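Local coordinates for protein A putative transcriptional regulator (Rhodococcus sp., PDB 2HKU) that probably binds cis-regulatory DNA as a TetR-family transcriptional regulator, at residues R22-F33 with Y59-V70. Residues are numbered along the deposited sequence; the frame is centred on the assembly and turned at random.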
ATOM      1  N   ARG A  22       7.158 -29.727  -8.115  1.00 50.72           N
ATOM      2  CA  ARG A  22       7.254 -28.533  -7.259  1.00 48.78           C
ATOM      3  C   ARG A  22       7.624 -27.268  -8.063  1.00 46.83           C
ATOM      4  O   ARG A  22       6.867 -26.265  -8.028  1.00 44.75           O
ATOM      5  CB  ARG A  22       8.129 -28.723  -5.988  1.00 49.26           C
ATOM      6  CG  ARG A  22       8.559 -27.376  -5.323  1.00 49.64           C
ATOM      7  CD  ARG A  22       9.083 -27.475  -3.880  1.00 50.04           C
ATOM      8  NE  ARG A  22       8.195 -26.920  -2.825  1.00 50.76           N
ATOM      9  CZ  ARG A  22       7.947 -25.610  -2.559  1.00 51.42           C
ATOM     10  NH1 ARG A  22       8.473 -24.611  -3.287  1.00 47.64           N
ATOM     11  NH2 ARG A  22       7.129 -25.285  -1.532  1.00 46.53           N
ATOM     12  N   ASP A  23       8.735 -27.320  -8.817  1.00 45.07           N
ATOM     13  CA  ASP A  23       9.174 -26.169  -9.618  1.00 44.32           C
ATOM     14  C   ASP A  23       8.236 -25.816 -10.793  1.00 42.48           C
ATOM     15  O   ASP A  23       8.008 -24.613 -11.091  1.00 41.16           O
ATOM     16  CB  ASP A  23      10.617 -26.315 -10.145  1.00 45.57           C
ATOM     17  CG  ASP A  23      11.651 -26.451  -9.041  1.00 49.83           C
ATOM     18  OD1 ASP A  23      11.467 -25.901  -7.922  1.00 53.32           O
ATOM     19  OD2 ASP A  23      12.690 -27.109  -9.311  1.00 53.55           O
ATOM     20  N   ALA A  24       7.686 -26.854 -11.437  1.00 40.52           N
ATOM     21  CA  ALA A  24       6.753 -26.644 -12.547  1.00 39.63           C
ATOM     22  C   ALA A  24       5.513 -25.859 -12.059  1.00 37.04           C
ATOM     23  O   ALA A  24       5.063 -24.925 -12.699  1.00 38.02           O
ATOM     24  CB  ALA A  24       6.335 -27.997 -13.224  1.00 39.56           C
ATOM     25  N   LEU A  25       4.988 -26.274 -10.927  1.00 35.63           N
ATOM     26  CA  LEU A  25       3.831 -25.613 -10.275  1.00 34.43           C
ATOM     27  C   LEU A  25       4.120 -24.141  -9.918  1.00 32.77           C
ATOM     28  O   LEU A  25       3.361 -23.195 -10.270  1.00 29.61           O
ATOM     29  CB  LEU A  25       3.428 -26.421  -9.038  1.00 33.84           C
ATOM     30  CG  LEU A  25       2.524 -27.610  -9.337  1.00 35.48           C
ATOM     31  CD1 LEU A  25       2.330 -28.408  -8.059  1.00 37.24           C
ATOM     32  CD2 LEU A  25       1.153 -27.141  -9.853  1.00 38.82           C
ATOM     33  N   PHE A  26       5.294 -23.962  -9.321  1.00 32.51           N
ATOM     34  CA  PHE A  26       5.718 -22.662  -8.867  1.00 32.94           C
ATOM     35  C   PHE A  26       5.810 -21.688  -9.996  1.00 32.43           C
ATOM     36  O   PHE A  26       5.284 -20.582  -9.916  1.00 32.11           O
ATOM     37  CB  PHE A  26       6.994 -22.745  -8.036  1.00 32.73           C
ATOM     38  CG  PHE A  26       7.140 -21.578  -7.050  1.00 35.68           C
ATOM     39  CD1 PHE A  26       6.545 -21.638  -5.797  1.00 37.61           C
ATOM     40  CD2 PHE A  26       7.868 -20.430  -7.383  1.00 37.27           C
ATOM     41  CE1 PHE A  26       6.682 -20.591  -4.898  1.00 39.23           C
ATOM     42  CE2 PHE A  26       8.002 -19.381  -6.460  1.00 34.94           C
ATOM     43  CZ  PHE A  26       7.437 -19.474  -5.249  1.00 33.51           C
ATOM     44  N   THR A  27       6.452 -22.100 -11.095  1.00 33.01           N
ATOM     45  CA  THR A  27       6.562 -21.269 -12.284  1.00 32.86           C
ATOM     46  C   THR A  27       5.213 -20.937 -12.919  1.00 31.28           C
ATOM     47  O   THR A  27       4.997 -19.822 -13.290  1.00 31.54           O
ATOM     48  CB  THR A  27       7.532 -21.961 -13.338  1.00 33.91           C
ATOM     49  OG1 THR A  27       8.841 -22.020 -12.737  1.00 38.91           O
ATOM     50  CG2 THR A  27       7.621 -21.188 -14.643  1.00 37.63           C
ATOM     51  N   ALA A  28       4.332 -21.928 -13.087  1.00 30.54           N
ATOM     52  CA  ALA A  28       3.090 -21.695 -13.769  1.00 29.95           C
ATOM     53  C   ALA A  28       2.307 -20.732 -12.868  1.00 28.68           C
ATOM     54  O   ALA A  28       1.785 -19.733 -13.324  1.00 28.23           O
ATOM     55  CB  ALA A  28       2.352 -22.979 -13.905  1.00 28.54           C
ATOM     56  N   ALA A  29       2.282 -21.067 -11.577  1.00 28.54           N
ATOM     57  CA  ALA A  29       1.588 -20.222 -10.556  1.00 28.29           C
ATOM     58  C   ALA A  29       2.088 -18.829 -10.612  1.00 27.62           C
ATOM     59  O   ALA A  29       1.287 -17.885 -10.646  1.00 27.20           O
ATOM     60  CB  ALA A  29       1.775 -20.776  -9.175  1.00 26.75           C
ATOM     61  N   THR A  30       3.391 -18.654 -10.630  1.00 26.66           N
ATOM     62  CA  THR A  30       3.964 -17.352 -10.680  1.00 26.66           C
ATOM     63  C   THR A  30       3.472 -16.592 -11.906  1.00 28.39           C
ATOM     64  O   THR A  30       3.040 -15.488 -11.803  1.00 28.06           O
ATOM     65  CB  THR A  30       5.508 -17.391 -10.632  1.00 26.01           C
ATOM     66  OG1 THR A  30       5.977 -17.991  -9.456  1.00 26.74           O
ATOM     67  CG2 THR A  30       6.093 -16.062 -10.743  1.00 26.91           C
ATOM     68  N   GLU A  31       3.538 -17.177 -13.079  1.00 29.53           N
ATOM     69  CA  GLU A  31       3.121 -16.412 -14.270  1.00 32.16           C
ATOM     70  C   GLU A  31       1.658 -15.995 -14.203  1.00 27.81           C
ATOM     71  O   GLU A  31       1.304 -14.882 -14.543  1.00 28.01           O
ATOM     72  CB  GLU A  31       3.306 -17.236 -15.572  1.00 31.09           C
ATOM     73  CG  GLU A  31       3.404 -16.223 -16.777  1.00 39.59           C
ATOM     74  CD  GLU A  31       3.369 -16.868 -18.189  1.00 41.47           C
ATOM     75  OE1 GLU A  31       3.406 -18.145 -18.273  1.00 50.83           O
ATOM     76  OE2 GLU A  31       3.272 -16.083 -19.196  1.00 50.33           O
ATOM     77  N   LEU A  32       0.826 -16.948 -13.840  1.00 27.11           N
ATOM     78  CA  LEU A  32      -0.641 -16.782 -13.924  1.00 28.04           C
ATOM     79  C   LEU A  32      -1.131 -15.835 -12.862  1.00 27.19           C
ATOM     80  O   LEU A  32      -1.959 -14.978 -13.150  1.00 26.90           O
ATOM     81  CB  LEU A  32      -1.357 -18.125 -13.795  1.00 26.72           C
ATOM     82  CG  LEU A  32      -1.303 -18.881 -15.145  1.00 31.17           C
ATOM     83  CD1 LEU A  32      -1.559 -20.311 -14.980  1.00 28.64           C
ATOM     84  CD2 LEU A  32      -2.311 -18.311 -16.180  1.00 34.31           C
ATOM     85  N   PHE A  33      -0.614 -15.996 -11.630  1.00 26.90           N
ATOM     86  CA  PHE A  33      -0.882 -15.037 -10.518  1.00 27.23           C
ATOM     87  C   PHE A  33      -0.403 -13.612 -10.769  1.00 29.34           C
ATOM     88  O   PHE A  33      -1.101 -12.598 -10.405  1.00 29.76           O
ATOM     89  CB  PHE A  33      -0.267 -15.554  -9.169  1.00 26.07           C
ATOM     90  CG  PHE A  33      -1.020 -16.737  -8.553  1.00 26.57           C
ATOM     91  CD1 PHE A  33      -2.420 -16.889  -8.758  1.00 27.80           C
ATOM     92  CD2 PHE A  33      -0.357 -17.687  -7.739  1.00 26.07           C
ATOM     93  CE1 PHE A  33      -3.094 -17.976  -8.190  1.00 28.87           C
ATOM     94  CE2 PHE A  33      -1.017 -18.749  -7.193  1.00 25.44           C
ATOM     95  CZ  PHE A  33      -2.373 -18.903  -7.391  1.00 27.82           C
ATOM     96  N   TYR A  59       2.593 -30.525  -2.362  1.00 48.68           N
ATOM     97  CA  TYR A  59       3.667 -29.552  -2.233  1.00 47.69           C
ATOM     98  C   TYR A  59       3.325 -28.286  -1.451  1.00 46.45           C
ATOM     99  O   TYR A  59       4.248 -27.626  -0.954  1.00 46.42           O
ATOM    100  CB  TYR A  59       4.273 -29.237  -3.591  1.00 48.56           C
ATOM    101  CG  TYR A  59       4.993 -30.399  -4.139  1.00 50.11           C
ATOM    102  CD1 TYR A  59       6.114 -30.942  -3.459  1.00 54.52           C
ATOM    103  CD2 TYR A  59       4.571 -31.013  -5.315  1.00 53.04           C
ATOM    104  CE1 TYR A  59       6.806 -32.065  -3.956  1.00 51.06           C
ATOM    105  CE2 TYR A  59       5.251 -32.137  -5.824  1.00 53.07           C
ATOM    106  CZ  TYR A  59       6.368 -32.641  -5.140  1.00 52.88           C
ATOM    107  OH  TYR A  59       7.019 -33.733  -5.650  1.00 53.78           O
ATOM    108  N   TYR A  60       2.035 -27.952  -1.305  1.00 44.13           N
ATOM    109  CA  TYR A  60       1.682 -26.651  -0.723  1.00 42.72           C
ATOM    110  C   TYR A  60       0.567 -26.677   0.289  1.00 42.80           C
ATOM    111  O   TYR A  60       0.336 -25.720   0.993  1.00 44.06           O
ATOM    112  CB  TYR A  60       1.408 -25.625  -1.828  1.00 41.30           C
ATOM    113  CG  TYR A  60       2.556 -25.460  -2.785  1.00 39.55           C
ATOM    114  CD1 TYR A  60       3.644 -24.623  -2.487  1.00 36.15           C
ATOM    115  CD2 TYR A  60       2.575 -26.145  -4.000  1.00 39.33           C
ATOM    116  CE1 TYR A  60       4.720 -24.486  -3.414  1.00 34.18           C
ATOM    117  CE2 TYR A  60       3.623 -26.014  -4.909  1.00 36.59           C
ATOM    118  CZ  TYR A  60       4.702 -25.181  -4.604  1.00 37.95           C
ATOM    119  OH  TYR A  60       5.748 -25.075  -5.494  1.00 34.90           O
ATOM    120  N   GLY A  61      -0.162 -27.776   0.381  1.00 43.23           N
ATOM    121  CA  GLY A  61      -1.179 -27.860   1.423  1.00 42.68           C
ATOM    122  C   GLY A  61      -2.456 -27.145   1.056  1.00 43.83           C
ATOM    123  O   GLY A  61      -3.490 -27.434   1.645  1.00 45.53           O
ATOM    124  N   SER A  62      -2.408 -26.213   0.087  1.00 41.56           N
ATOM    125  CA  SER A  62      -3.567 -25.418  -0.277  1.00 40.65           C
ATOM    126  C   SER A  62      -3.205 -24.384  -1.350  1.00 38.92           C
ATOM    127  O   SER A  62      -2.023 -24.009  -1.494  1.00 37.72           O
ATOM    128  CB  SER A  62      -4.156 -24.692   0.952  1.00 40.51           C
ATOM    129  OG  SER A  62      -3.380 -23.547   1.306  1.00 41.10           O
ATOM    130  N   LYS A  63      -4.239 -23.898  -2.043  1.00 36.28           N
ATOM    131  CA  LYS A  63      -4.073 -22.848  -3.034  1.00 35.20           C
ATOM    132  C   LYS A  63      -3.498 -21.563  -2.384  1.00 33.61           C
ATOM    133  O   LYS A  63      -2.656 -20.913  -2.973  1.00 32.48           O
ATOM    134  CB  LYS A  63      -5.408 -22.549  -3.731  1.00 34.08           C
ATOM    135  CG  LYS A  63      -5.255 -21.827  -5.045  1.00 36.93           C
ATOM    136  CD  LYS A  63      -6.607 -21.376  -5.551  1.00 41.16           C
ATOM    137  CE  LYS A  63      -6.462 -20.169  -6.497  1.00 43.82           C
ATOM    138  NZ  LYS A  63      -7.762 -19.787  -7.133  1.00 40.78           N
ATOM    139  N   GLU A  64      -4.011 -21.214  -1.196  1.00 32.79           N
ATOM    140  CA  GLU A  64      -3.701 -19.953  -0.515  1.00 33.88           C
ATOM    141  C   GLU A  64      -2.223 -19.955  -0.167  1.00 33.27           C
ATOM    142  O   GLU A  64      -1.516 -18.974  -0.324  1.00 31.87           O
ATOM    143  CB  GLU A  64      -4.559 -19.834   0.781  1.00 35.48           C
ATOM    144  CG  GLU A  64      -6.042 -19.555   0.508  1.00 40.84           C
ATOM    145  CD  GLU A  64      -6.810 -20.755  -0.126  1.00 43.04           C
ATOM    146  OE1 GLU A  64      -6.662 -21.886   0.386  1.00 47.15           O
ATOM    147  OE2 GLU A  64      -7.546 -20.580  -1.145  1.00 44.63           O
ATOM    148  N   ARG A  65      -1.743 -21.117   0.259  1.00 32.16           N
ATOM    149  CA  ARG A  65      -0.370 -21.225   0.553  1.00 33.20           C
ATOM    150  C   ARG A  65       0.549 -21.144  -0.693  1.00 31.69           C
ATOM    151  O   ARG A  65       1.572 -20.468  -0.641  1.00 30.26           O
ATOM    152  CB  ARG A  65      -0.067 -22.506   1.286  1.00 34.84           C
ATOM    153  CG  ARG A  65       1.416 -22.630   1.499  1.00 38.87           C
ATOM    154  CD  ARG A  65       1.637 -23.623   2.621  1.00 47.24           C
ATOM    155  NE  ARG A  65       2.162 -23.011   3.838  1.00 53.56           N
ATOM    156  CZ  ARG A  65       3.459 -22.838   4.090  1.00 53.51           C
ATOM    157  NH1 ARG A  65       3.828 -22.294   5.238  1.00 56.65           N
ATOM    158  NH2 ARG A  65       4.379 -23.213   3.199  1.00 54.03           N
ATOM    159  N   LEU A  66       0.198 -21.833  -1.773  1.00 29.84           N
ATOM    160  CA  LEU A  66       0.873 -21.540  -3.083  1.00 29.03           C
ATOM    161  C   LEU A  66       0.897 -20.028  -3.451  1.00 27.98           C
ATOM    162  O   LEU A  66       1.944 -19.516  -3.786  1.00 27.13           O
ATOM    163  CB  LEU A  66       0.299 -22.362  -4.238  1.00 28.82           C
ATOM    164  CG  LEU A  66       0.913 -22.273  -5.673  1.00 28.37           C
ATOM    165  CD1 LEU A  66       2.384 -22.537  -5.734  1.00 25.79           C
ATOM    166  CD2 LEU A  66       0.174 -23.199  -6.612  1.00 28.78           C
ATOM    167  N   PHE A  67      -0.255 -19.335  -3.328  1.00 26.33           N
ATOM    168  CA  PHE A  67      -0.372 -17.948  -3.664  1.00 23.30           C
ATOM    169  C   PHE A  67       0.566 -17.111  -2.785  1.00 24.48           C
ATOM    170  O   PHE A  67       1.312 -16.284  -3.306  1.00 20.37           O
ATOM    171  CB  PHE A  67      -1.805 -17.419  -3.397  1.00 25.84           C
ATOM    172  CG  PHE A  67      -1.976 -15.984  -3.834  1.00 23.89           C
ATOM    173  CD1 PHE A  67      -2.044 -15.685  -5.207  1.00 23.33           C
ATOM    174  CD2 PHE A  67      -1.929 -14.984  -2.946  1.00 23.79           C
ATOM    175  CE1 PHE A  67      -2.173 -14.401  -5.658  1.00 25.68           C
ATOM    176  CE2 PHE A  67      -2.107 -13.668  -3.350  1.00 22.13           C
ATOM    177  CZ  PHE A  67      -2.218 -13.354  -4.674  1.00 28.83           C
ATOM    178  N   VAL A  68       0.493 -17.287  -1.448  1.00 21.84           N
ATOM    179  CA  VAL A  68       1.376 -16.494  -0.621  1.00 23.69           C
ATOM    180  C   VAL A  68       2.876 -16.816  -0.909  1.00 23.61           C
ATOM    181  O   VAL A  68       3.720 -15.899  -0.949  1.00 22.68           O
ATOM    182  CB  VAL A  68       0.990 -16.617   0.944  1.00 24.62           C
ATOM    183  CG1 VAL A  68       2.014 -15.884   1.796  1.00 22.32           C
ATOM    184  CG2 VAL A  68      -0.402 -16.093   1.153  1.00 21.76           C
ATOM    185  N   GLU A  69       3.239 -18.094  -1.073  1.00 24.12           N
ATOM    186  CA  GLU A  69       4.652 -18.354  -1.319  1.00 25.72           C
ATOM    187  C   GLU A  69       5.088 -17.690  -2.625  1.00 24.47           C
ATOM    188  O   GLU A  69       6.143 -17.059  -2.680  1.00 25.45           O
ATOM    189  CB  GLU A  69       4.955 -19.840  -1.428  1.00 25.15           C
ATOM    190  CG  GLU A  69       5.019 -20.489  -0.094  1.00 29.25           C
ATOM    191  CD  GLU A  69       5.492 -21.897  -0.198  1.00 30.80           C
ATOM    192  OE1 GLU A  69       6.188 -22.274  -1.180  1.00 29.91           O
ATOM    193  OE2 GLU A  69       5.144 -22.608   0.713  1.00 32.00           O
ATOM    194  N   VAL A  70       4.275 -17.841  -3.672  1.00 24.26           N
ATOM    195  CA  VAL A  70       4.551 -17.192  -4.970  1.00 24.19           C
ATOM    196  C   VAL A  70       4.730 -15.676  -4.817  1.00 23.66           C
ATOM    197  O   VAL A  70       5.651 -15.050  -5.467  1.00 22.22           O
ATOM    198  CB  VAL A  70       3.400 -17.540  -5.997  1.00 24.01           C
ATOM    199  CG1 VAL A  70       3.349 -16.594  -7.164  1.00 25.00           C
ATOM    200  CG2 VAL A  70       3.483 -19.019  -6.451  1.00 28.06           C
TER
HETATM  201  O   HOH W   1       7.004 -16.129  -7.448  1.00 22.42           O
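Phe33, Phe26 and Val70 interlock where segment 22-33 of helix 21-36 crosses segment 63-70 of helix 63-87 at -76°, inside the TetR-type helix-turn-helix domain; residues 59-60 close the predicted DNA-binding motif. Phe67 turns its edge to the face of Phe33, CD1 standing 3.6 Å from Phe33 CD2, with the ring planes 79° apart. Val70 is a knob among Phe26, Ala29, Thr30 and Phe33: its CG2 lies over one face of the Phe26 ring, 3.7 Å from Ala29 CB, while CG1 meets Thr30 and the rim of Phe33. Phe26 answers as a knob among Tyr60, Leu66, Glu69 and Val70, its CG swung anti to the backbone N and its ring edge turned to Tyr60 OH and Glu69 O.

Tyr60 OH donates to Arg22 O at 3.0 Å from above the carbonyl plane, and the same oxygen accepts from Phe26 N. The Arg22 guanidinium carries Tyr60 CE1 over one face, the two planes 52° apart, and sends NH2 within its plane to the syn lone pair of Glu69 OE1 (3.2 Å), a nearly straight bond. Arg22 CB makes a CH-pi contact over the centre of the Tyr59 ring, 4.0 Å from its centroid. A leucine in place of Tyr60 would probably leave Arg22 O without its second donor and the guanidinium without the ring carbon CE1 over its face.

Farther out, Arg65 grips Glu69 OE2, extending the salt bridge into a network, and Ile45 of helix 42-49 packs on Leu25 and Phe33. One water donates to both Thr30 OG1 (2.9 Å) and Val70 O (2.6 Å).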